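Local coordinates for protein glucose-6-phosphate isomerase (Plasmodium falciparum, PDB 3QKI) that probably catalyses the interconversion of alpha-D-glucose 6-phosphate and beta-D-fructose 6-phosphate, a step of glycolysis and gluconeogenesis, at residues A[228-231]-A[232-235]; A[252-255]-A[256-259]; A[296-299]-A[300-303]; A[550-553]-A[554-557]. All coordinates share one frame; numbering follows the deposited sequence.

In the fold
The four contacts are local, met in series along the chain, and none nests within or crosses another. Contact 1 is the short helix 228-235, which follows strand 219-223 and precedes strand 243-248 of the five-stranded parallel sheet. Contact 2 closes the loop that leads from strand 243-248 into helix 255-268. Contact 3 reverses the chain between helix 289-295 and strand 302-303, the last strand of that sheet, and it meets contact 2 where F252 CZ packs on I297 CD1 at 3.6 Å. Contact 4 comes much later, at the entry to helix 555-573, its centre about 17 Å from that of contact 2. Contacts 1, 2 and 4 also touch the second subunit.

Contact 1 of 4, residues A[228-231]-A[232-235]; sequences PNDV and NRAI
D230 O receives the shortest polar bond of this helical turn, from A234 N at 2.8 Å, with an N-H...O angle of 156°. Three more bonds of the same i to i+4 kind, the signature of an alpha-helix, link N232 N to P228 O, R233 N to N229 O and I235 N to V231 O, the last at 3.0 Å. Four successive carbonyls are thus taken up by the following turn.

The side chains of that turn settle against the same oxygens. A234 CB lies 3.4 Å from D230 O, and I235 brings CG1 to 3.2 Å from V231 O, since a chi1 of 65° places this branch between the backbone N and the carbonyl carbon. R233 leaves the helix extended from CG to NE, with CG 3.5 Å from N229 O. The side chain of D230 crosses it at about a right angle: OD2 approaches the aliphatic CB and CD of R233, each at 4.1 Å, while D230 OD2 and R233 NE stay 5.3 Å apart, so the charged atoms do not touch, though the opposite charges may still attract. Both charges have other partners, D230 OD1 accepting from the backbone N of A224 and N225, and R233 reaching N384 and E186 of the second subunit.

Helix 228-235 lies in the beta-alpha-beta crossover from strand 219-223 to strand 243-248. V231 and I235 pack on helix 255-268, whereas D230, V231 and A234 rest on L223 of strand 219-223.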
loop_
_atom_site.group_PDB
_atom_site.type_symbol
_atom_site.label_atom_id
_atom_site.label_comp_id
_atom_site.label_asym_id
_atom_site.label_seq_id
_atom_site.Cartn_x
_atom_site.Cartn_y
_atom_site.Cartn_z
ATOM N N PRO A 228 0.404 3.058 -20.059
ATOM C CA PRO A 228 0.323 1.892 -20.956
ATOM C C PRO A 228 0.993 0.607 -20.420
ATOM O O PRO A 228 0.664 -0.467 -20.901
ATOM C CB PRO A 228 0.941 2.417 -22.258
ATOM C CG PRO A 228 1.914 3.460 -21.794
ATOM C CD PRO A 228 1.180 4.151 -20.694
ATOM N N ASN A 229 1.874 0.716 -19.378
ATOM C CA ASN A 229 2.454 -0.445 -18.694
ATOM C C ASN A 229 1.310 -1.290 -18.084
ATOM O O ASN A 229 1.422 -2.512 -18.015
ATOM C CB ASN A 229 3.384 -0.008 -17.559
ATOM C CG ASN A 229 4.638 0.707 -17.993
ATOM O OD1 ASN A 229 5.243 0.364 -18.995
ATOM N ND2 ASN A 229 5.058 1.714 -17.228
ATOM N N ASP A 230 0.223 -0.642 -17.651
ATOM C CA ASP A 230 -0.914 -1.366 -17.073
ATOM C C ASP A 230 -1.711 -2.134 -18.136
ATOM O O ASP A 230 -2.206 -3.224 -17.866
ATOM C CB ASP A 230 -1.786 -0.444 -16.208
ATOM C CG ASP A 230 -2.559 -1.179 -15.113
ATOM O OD1 ASP A 230 -3.586 -0.626 -14.639
ATOM O OD2 ASP A 230 -2.078 -2.263 -14.656
ATOM N N VAL A 231 -1.779 -1.607 -19.364
ATOM C CA VAL A 231 -2.389 -2.324 -20.506
ATOM C C VAL A 231 -1.541 -3.603 -20.734
ATOM O O VAL A 231 -2.088 -4.704 -20.906
ATOM C CB VAL A 231 -2.442 -1.417 -21.771
ATOM C CG1 VAL A 231 -2.782 -2.216 -23.048
ATOM C CG2 VAL A 231 -3.440 -0.277 -21.575
ATOM N N ASN A 232 -0.204 -3.455 -20.671
ATOM C CA ASN A 232 0.707 -4.577 -20.811
ATOM C C ASN A 232 0.427 -5.668 -19.780
ATOM O O ASN A 232 0.353 -6.856 -20.129
ATOM C CB ASN A 232 2.159 -4.096 -20.724
ATOM C CG ASN A 232 3.173 -5.068 -21.280
ATOM O OD1 ASN A 232 2.844 -6.123 -21.844
ATOM N ND2 ASN A 232 4.421 -4.691 -21.206
ATOM N N ARG A 233 0.250 -5.273 -18.516
ATOM C CA ARG A 233 -0.074 -6.198 -17.426
ATOM C C ARG A 233 -1.449 -6.823 -17.637
ATOM O O ARG A 233 -1.618 -8.029 -17.453
ATOM C CB ARG A 233 -0.033 -5.476 -16.065
ATOM C CG ARG A 233 1.394 -5.149 -15.649
ATOM C CD ARG A 233 1.487 -4.252 -14.449
ATOM N NE ARG A 233 2.902 -4.114 -14.080
ATOM C CZ ARG A 233 3.504 -4.861 -13.175
ATOM N NH1 ARG A 233 2.802 -5.697 -12.426
ATOM N NH2 ARG A 233 4.812 -4.754 -12.984
ATOM N N ALA A 234 -2.421 -6.017 -18.072
ATOM C CA ALA A 234 -3.779 -6.533 -18.300
ATOM C C ALA A 234 -3.830 -7.632 -19.398
ATOM O O ALA A 234 -4.461 -8.652 -19.187
ATOM C CB ALA A 234 -4.728 -5.387 -18.645
ATOM N N ILE A 235 -3.133 -7.438 -20.533
ATOM C CA ILE A 235 -3.183 -8.366 -21.692
ATOM C C ILE A 235 -2.215 -9.545 -21.695
ATOM O O ILE A 235 -2.387 -10.459 -22.502
ATOM C CB ILE A 235 -3.078 -7.593 -23.004
ATOM C CG1 ILE A 235 -1.688 -6.891 -23.142
ATOM C CG2 ILE A 235 -4.248 -6.636 -23.119
ATOM C CD1 ILE A 235 -1.218 -6.704 -24.446
#

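Contact 2 of 4, residues A[252-255]-A[256-259]; sequences FTTA and ETML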
loop_
_atom_site.group_PDB
_atom_site.type_symbol
_atom_site.label_atom_id
_atom_site.label_comp_id
_atom_site.label_asym_id
_atom_site.label_seq_id
_atom_site.Cartn_x
_atom_site.Cartn_y
_atom_site.Cartn_z
ATOM N N PHE A 252 -19.078 7.423 -19.318
ATOM C CA PHE A 252 -18.458 6.793 -20.476
ATOM C C PHE A 252 -17.579 7.809 -21.196
ATOM O O PHE A 252 -17.327 7.662 -22.387
ATOM C CB PHE A 252 -19.475 6.074 -21.403
ATOM C CG PHE A 252 -19.060 4.654 -21.720
ATOM C CD1 PHE A 252 -18.912 3.717 -20.707
ATOM C CD2 PHE A 252 -18.843 4.248 -23.037
ATOM C CE1 PHE A 252 -18.547 2.406 -21.000
ATOM C CE2 PHE A 252 -18.468 2.927 -23.326
ATOM C CZ PHE A 252 -18.303 2.025 -22.306
ATOM N N THR A 253 -17.093 8.842 -20.444
ATOM C CA THR A 253 -16.200 9.886 -20.970
ATOM C C THR A 253 -14.943 10.034 -20.114
ATOM O O THR A 253 -14.038 10.759 -20.501
ATOM C CB THR A 253 -16.903 11.245 -21.128
ATOM O OG1 THR A 253 -17.332 11.704 -19.854
ATOM C CG2 THR A 253 -18.052 11.222 -22.121
ATOM N N THR A 254 -14.882 9.360 -18.950
ATOM C CA THR A 254 -13.705 9.393 -18.051
ATOM C C THR A 254 -12.425 9.210 -18.872
ATOM O O THR A 254 -12.257 8.170 -19.499
ATOM C CB THR A 254 -13.801 8.245 -17.045
ATOM O OG1 THR A 254 -15.129 8.151 -16.566
ATOM C CG2 THR A 254 -12.824 8.401 -15.905
ATOM N N ALA A 255 -11.546 10.228 -18.894
ATOM C CA ALA A 255 -10.335 10.249 -19.723
ATOM C C ALA A 255 -9.479 8.971 -19.707
ATOM O O ALA A 255 -9.243 8.400 -20.768
ATOM C CB ALA A 255 -9.499 11.491 -19.426
ATOM N N GLU A 256 -9.065 8.512 -18.527
ATOM C CA GLU A 256 -8.203 7.337 -18.334
ATOM C C GLU A 256 -8.906 6.041 -18.707
ATOM O O GLU A 256 -8.368 5.255 -19.482
ATOM C CB GLU A 256 -7.691 7.254 -16.866
ATOM C CG GLU A 256 -6.861 8.449 -16.426
ATOM C CD GLU A 256 -7.631 9.647 -15.916
ATOM O OE1 GLU A 256 -6.979 10.617 -15.465
ATOM O OE2 GLU A 256 -8.882 9.618 -15.972
ATOM N N THR A 257 -10.091 5.815 -18.154
ATOM C CA THR A 257 -10.887 4.631 -18.428
ATOM C C THR A 257 -11.156 4.479 -19.931
ATOM O O THR A 257 -10.998 3.382 -20.470
ATOM C CB THR A 257 -12.218 4.708 -17.674
ATOM O OG1 THR A 257 -11.938 4.973 -16.301
ATOM C CG2 THR A 257 -13.063 3.434 -17.855
ATOM N N MET A 258 -11.588 5.573 -20.585
ATOM C CA MET A 258 -11.928 5.545 -21.994
ATOM C C MET A 258 -10.735 5.388 -22.915
ATOM O O MET A 258 -10.851 4.655 -23.896
ATOM C CB MET A 258 -12.884 6.674 -22.403
ATOM C CG MET A 258 -14.221 6.654 -21.632
ATOM S SD MET A 258 -14.952 5.024 -21.353
ATOM C CE MET A 258 -15.231 4.501 -23.052
ATOM N N LEU A 259 -9.572 5.970 -22.560
ATOM C CA LEU A 259 -8.362 5.728 -23.358
ATOM C C LEU A 259 -7.970 4.234 -23.222
ATOM O O LEU A 259 -7.584 3.604 -24.213
ATOM C CB LEU A 259 -7.201 6.655 -22.935
ATOM C CG LEU A 259 -5.830 6.437 -23.606
ATOM C CD1 LEU A 259 -5.941 6.482 -25.179
ATOM C CD2 LEU A 259 -4.812 7.453 -23.092
#
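Sulfur and ring make the first kind of interaction: M258 folds back over F252 in a Met-aromatic contact. M258 SD stands 4.2 Å from the centroid of the F252 ring, just 10° off the ring normal, and M258 CE joins it over the face in a CH-pi contact, 3.8 Å from the same centroid and displaced toward the rim. The methionine is bent at both chi2 and chi3 (-41° and -62°), which curls its end back toward the ring.

Backbone hydrogen bonds form the second group. M258 N donates to T254 O at 2.9 Å, and L259 N donates to A255 O at 3.0 Å. They establish the first turn of the helix, with T254 at the N-cap position, although its side chain makes no capping bond.

Van der Waals contacts make up the third group. M258 CG rests 3.3 Å from T254 O and 3.4 Å from F252 O, held between two carbonyls. T254 sets its methyl against T257, CG2 lying 3.6 Å from T257 OG1, while its OG1 is hydrogen-bonded to S249 OG. T254 and S249 both bind beta-D-fructose 6-phosphate in this protein, and a helix N terminus at such a loop would probably favour the sugar's phosphate, as in the SIS fold of related isomerases.

The loop joins strand 243-248 to helix 255-268. I247 of that strand touches F252, T257 and M258, and helix 289-295 packs on F252 through L291 and T292 and on M258 through F295.

Contact 3 of 4, residues A[296-299]-A[300-303]; sequences GISR and DNVF
A chi1 of -66° in I297 swings CG2 to the side opposite its backbone N, and a chi1 of -174° in V302 leaves its own CG2 beside the backbone N; the two methyls meet at 3.7 Å, although the side chains as a whole cross at about a right angle. I297 CG2 also lies 3.8 Å from N301 O, and V302 CG2 lies 3.6 Å from S298 O, so the apolar branches bridge the two arms of the chain just outside the turn.

The bend itself is a type I beta-turn with R299 and D300 at its corners. N301 N donates to S298 O at 3.0 Å, approaching from above the carbonyl plane, 59° out of it, rather than along a lone pair. A weak bond from D300 N to S298 OG, 3.4 Å long, is consistent with an ST turn at the same corner. Just before it, G296 ends helix 289-295 in a Schellman motif, its positive phi suited to glycine. Strand 282-285, this helix and strand 302-303 form a beta-alpha-beta unit at the edge of the parallel sheet, and the turn is the link from helix to strand.

N301 ties the turn to the neighbouring strand, its ND2 bonding to M282 O while its CB sits 3.5 Å from S298 O. On the side of helix 135-154, K145 bonds to D300 O and lies against the F303 ring in a cation-pi contact.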
loop_
_atom_site.group_PDB
_atom_site.type_symbol
_atom_site.label_atom_id
_atom_site.label_comp_id
_atom_site.label_asym_id
_atom_site.label_seq_id
_atom_site.Cartn_x
_atom_site.Cartn_y
_atom_site.Cartn_z
ATOM N N GLY A 296 -20.025 0.583 -29.585
ATOM C CA GLY A 296 -20.319 -0.712 -30.179
ATOM C C GLY A 296 -20.734 -1.751 -29.159
ATOM O O GLY A 296 -20.685 -2.946 -29.444
ATOM N N ILE A 297 -21.190 -1.305 -27.976
ATOM C CA ILE A 297 -21.681 -2.189 -26.936
ATOM C C ILE A 297 -23.188 -2.395 -27.142
ATOM O O ILE A 297 -23.921 -1.431 -27.334
ATOM C CB ILE A 297 -21.307 -1.655 -25.533
ATOM C CG1 ILE A 297 -19.760 -1.697 -25.360
ATOM C CG2 ILE A 297 -21.994 -2.462 -24.413
ATOM C CD1 ILE A 297 -19.241 -0.792 -24.342
ATOM N N SER A 298 -23.629 -3.650 -27.149
ATOM C CA SER A 298 -25.038 -3.993 -27.301
ATOM C C SER A 298 -25.850 -3.522 -26.074
ATOM O O SER A 298 -25.304 -3.393 -24.987
ATOM C CB SER A 298 -25.168 -5.492 -27.544
ATOM O OG SER A 298 -26.381 -6.033 -27.044
ATOM N N ARG A 299 -27.146 -3.237 -26.257
ATOM C CA ARG A 299 -28.029 -2.769 -25.175
ATOM C C ARG A 299 -28.222 -3.720 -24.049
ATOM O O ARG A 299 -28.428 -3.288 -22.910
ATOM C CB ARG A 299 -29.390 -2.297 -25.716
ATOM C CG ARG A 299 -29.273 -1.035 -26.565
ATOM C CD ARG A 299 -28.591 0.079 -25.782
ATOM N NE ARG A 299 -29.415 1.272 -25.695
ATOM C CZ ARG A 299 -30.377 1.471 -24.804
ATOM N NH1 ARG A 299 -30.642 0.549 -23.883
ATOM N NH2 ARG A 299 -31.087 2.583 -24.829
ATOM N N ASP A 300 -28.154 -5.017 -24.340
ATOM C CA ASP A 300 -28.278 -6.035 -23.305
ATOM C C ASP A 300 -27.017 -6.098 -22.467
ATOM O O ASP A 300 -27.010 -6.763 -21.429
ATOM C CB ASP A 300 -28.506 -7.403 -23.946
ATOM C CG ASP A 300 -29.868 -7.576 -24.585
ATOM O OD1 ASP A 300 -30.055 -8.585 -25.316
ATOM O OD2 ASP A 300 -30.754 -6.707 -24.352
ATOM N N ASN A 301 -25.935 -5.442 -22.943
ATOM C CA ASN A 301 -24.623 -5.501 -22.299
ATOM C C ASN A 301 -24.258 -4.230 -21.494
ATOM O O ASN A 301 -23.100 -4.047 -21.091
ATOM C CB ASN A 301 -23.554 -5.892 -23.345
ATOM C CG ASN A 301 -23.558 -7.373 -23.687
ATOM O OD1 ASN A 301 -24.551 -8.086 -23.514
ATOM N ND2 ASN A 301 -22.408 -7.898 -24.041
ATOM N N VAL A 302 -25.263 -3.402 -21.212
ATOM C CA VAL A 302 -25.089 -2.176 -20.436
ATOM C C VAL A 302 -25.853 -2.314 -19.139
ATOM O O VAL A 302 -27.075 -2.530 -19.139
ATOM C CB VAL A 302 -25.441 -0.867 -21.181
ATOM C CG1 VAL A 302 -25.089 0.347 -20.327
ATOM C CG2 VAL A 302 -24.728 -0.792 -22.522
ATOM N N PHE A 303 -25.117 -2.222 -18.027
ATOM C CA PHE A 303 -25.656 -2.385 -16.681
ATOM C C PHE A 303 -25.643 -1.023 -15.984
ATOM O O PHE A 303 -24.620 -0.349 -15.922
ATOM C CB PHE A 303 -24.854 -3.449 -15.929
ATOM C CG PHE A 303 -24.963 -4.820 -16.573
ATOM C CD1 PHE A 303 -24.196 -5.151 -17.688
ATOM C CD2 PHE A 303 -25.877 -5.751 -16.106
ATOM C CE1 PHE A 303 -24.300 -6.410 -18.273
ATOM C CE2 PHE A 303 -25.990 -7.006 -16.712
ATOM C CZ PHE A 303 -25.206 -7.325 -17.790
#

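Contact 4 of 4, residues A[550-553]-A[554-557]; sequences DQWG and VELG
E555 can be followed outward along the flank of W552, the two side chains lying side by side and pointing the same way. E555 CB rests 3.5 Å from W552 O and CG 4.0 Å from that oxygen. Next, E555 CD comes within 4.1 Å of W552 CE3, and OE2 at the tip reaches CE3 and CZ3 of W552, both at 3.3 Å. OE2 lies in the indole plane at its edge, with the carboxylate turned 76° against the ring; the weakly positive C-H edge probably suits the charge.

Backbone bonds here are long. E555 N donates weakly to W552 O at 3.4 Å, and V554 N donates weakly to Q551 O. These i to i+3 links shape the turn by which the chain enters helix 555-573. Beyond them a water stands in for the i to i+4 bond, donating to G553 O at 2.6 Å and accepting from G557 N at 3.0 Å.

In V554 a chi1 of -49° puts CG2 between the backbone N and the carbonyl carbon, 3.3 Å from Q551 O; its side chain lies close to that of K558, which binds beta-D-fructose 6-phosphate in this protein. W552 NE1 bonds to T106 OG1, and the indole makes a cation-pi contact with K505 of the second subunit.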
loop_
_atom_site.group_PDB
_atom_site.type_symbol
_atom_site.label_atom_id
_atom_site.label_comp_id
_atom_site.label_asym_id
_atom_site.label_seq_id
_atom_site.Cartn_x
_atom_site.Cartn_y
_atom_site.Cartn_z
ATOM N N ASP A 550 -18.975 14.404 -1.470
ATOM C CA ASP A 550 -18.510 15.104 -2.641
ATOM C C ASP A 550 -17.000 14.879 -2.783
ATOM O O ASP A 550 -16.387 14.157 -1.983
ATOM C CB ASP A 550 -18.863 16.613 -2.524
ATOM C CG ASP A 550 -18.301 17.347 -1.303
ATOM O OD1 ASP A 550 -17.377 16.811 -0.647
ATOM O OD2 ASP A 550 -18.763 18.470 -1.023
ATOM N N GLN A 551 -16.395 15.461 -3.824
ATOM C CA GLN A 551 -14.952 15.331 -4.055
ATOM C C GLN A 551 -14.475 16.460 -4.963
ATOM O O GLN A 551 -13.920 16.218 -6.022
ATOM C CB GLN A 551 -14.524 13.913 -4.546
ATOM C CG GLN A 551 -15.235 13.380 -5.821
ATOM C CD GLN A 551 -16.704 13.058 -5.596
ATOM O OE1 GLN A 551 -17.082 12.382 -4.629
ATOM N NE2 GLN A 551 -17.581 13.570 -6.459
ATOM N N TRP A 552 -14.704 17.709 -4.536
ATOM C CA TRP A 552 -14.321 18.903 -5.312
ATOM C C TRP A 552 -12.825 19.056 -5.490
ATOM O O TRP A 552 -12.392 19.739 -6.419
ATOM C CB TRP A 552 -14.917 20.166 -4.683
ATOM C CG TRP A 552 -16.417 20.170 -4.705
ATOM C CD1 TRP A 552 -17.253 20.052 -3.640
ATOM C CD2 TRP A 552 -17.246 20.251 -5.863
ATOM N NE1 TRP A 552 -18.560 20.087 -4.060
ATOM C CE2 TRP A 552 -18.585 20.217 -5.422
ATOM C CE3 TRP A 552 -16.990 20.356 -7.243
ATOM C CZ2 TRP A 552 -19.669 20.311 -6.305
ATOM C CZ3 TRP A 552 -18.065 20.442 -8.121
ATOM C CH2 TRP A 552 -19.384 20.431 -7.648
ATOM N N GLY A 553 -12.059 18.374 -4.636
ATOM C CA GLY A 553 -10.605 18.413 -4.613
ATOM C C GLY A 553 -9.893 17.786 -5.781
ATOM O O GLY A 553 -8.672 17.941 -5.933
ATOM N N VAL A 554 -10.629 17.103 -6.613
ATOM C CA VAL A 554 -10.032 16.411 -7.744
ATOM C C VAL A 554 -10.020 17.245 -9.031
ATOM O O VAL A 554 -9.366 16.871 -10.002
ATOM C CB VAL A 554 -10.655 14.993 -7.926
ATOM C CG1 VAL A 554 -10.670 14.226 -6.597
ATOM C CG2 VAL A 554 -12.055 15.062 -8.525
ATOM N N GLU A 555 -10.714 18.384 -9.019
ATOM C CA GLU A 555 -10.877 19.267 -10.162
ATOM C C GLU A 555 -9.616 19.960 -10.652
ATOM O O GLU A 555 -9.366 19.963 -11.860
ATOM C CB GLU A 555 -11.937 20.327 -9.863
ATOM C CG GLU A 555 -13.349 19.974 -10.288
ATOM C CD GLU A 555 -14.323 21.148 -10.311
ATOM O OE1 GLU A 555 -13.896 22.298 -10.566
ATOM O OE2 GLU A 555 -15.532 20.902 -10.106
ATOM N N LEU A 556 -8.890 20.647 -9.752
ATOM C CA LEU A 556 -7.739 21.440 -10.135
ATOM C C LEU A 556 -6.685 20.705 -10.950
ATOM O O LEU A 556 -6.247 21.234 -11.973
ATOM C CB LEU A 556 -7.146 22.185 -8.934
ATOM C CG LEU A 556 -6.046 23.234 -9.238
ATOM C CD1 LEU A 556 -6.520 24.329 -10.223
ATOM C CD2 LEU A 556 -5.517 23.803 -7.974
ATOM N N GLY A 557 -6.315 19.503 -10.499
ATOM C CA GLY A 557 -5.332 18.656 -11.173
ATOM C C GLY A 557 -5.755 18.258 -12.570
ATOM O O GLY A 557 -4.930 18.287 -13.484
HETATM O O HOH W 1 -6.839 18.814 -7.629
#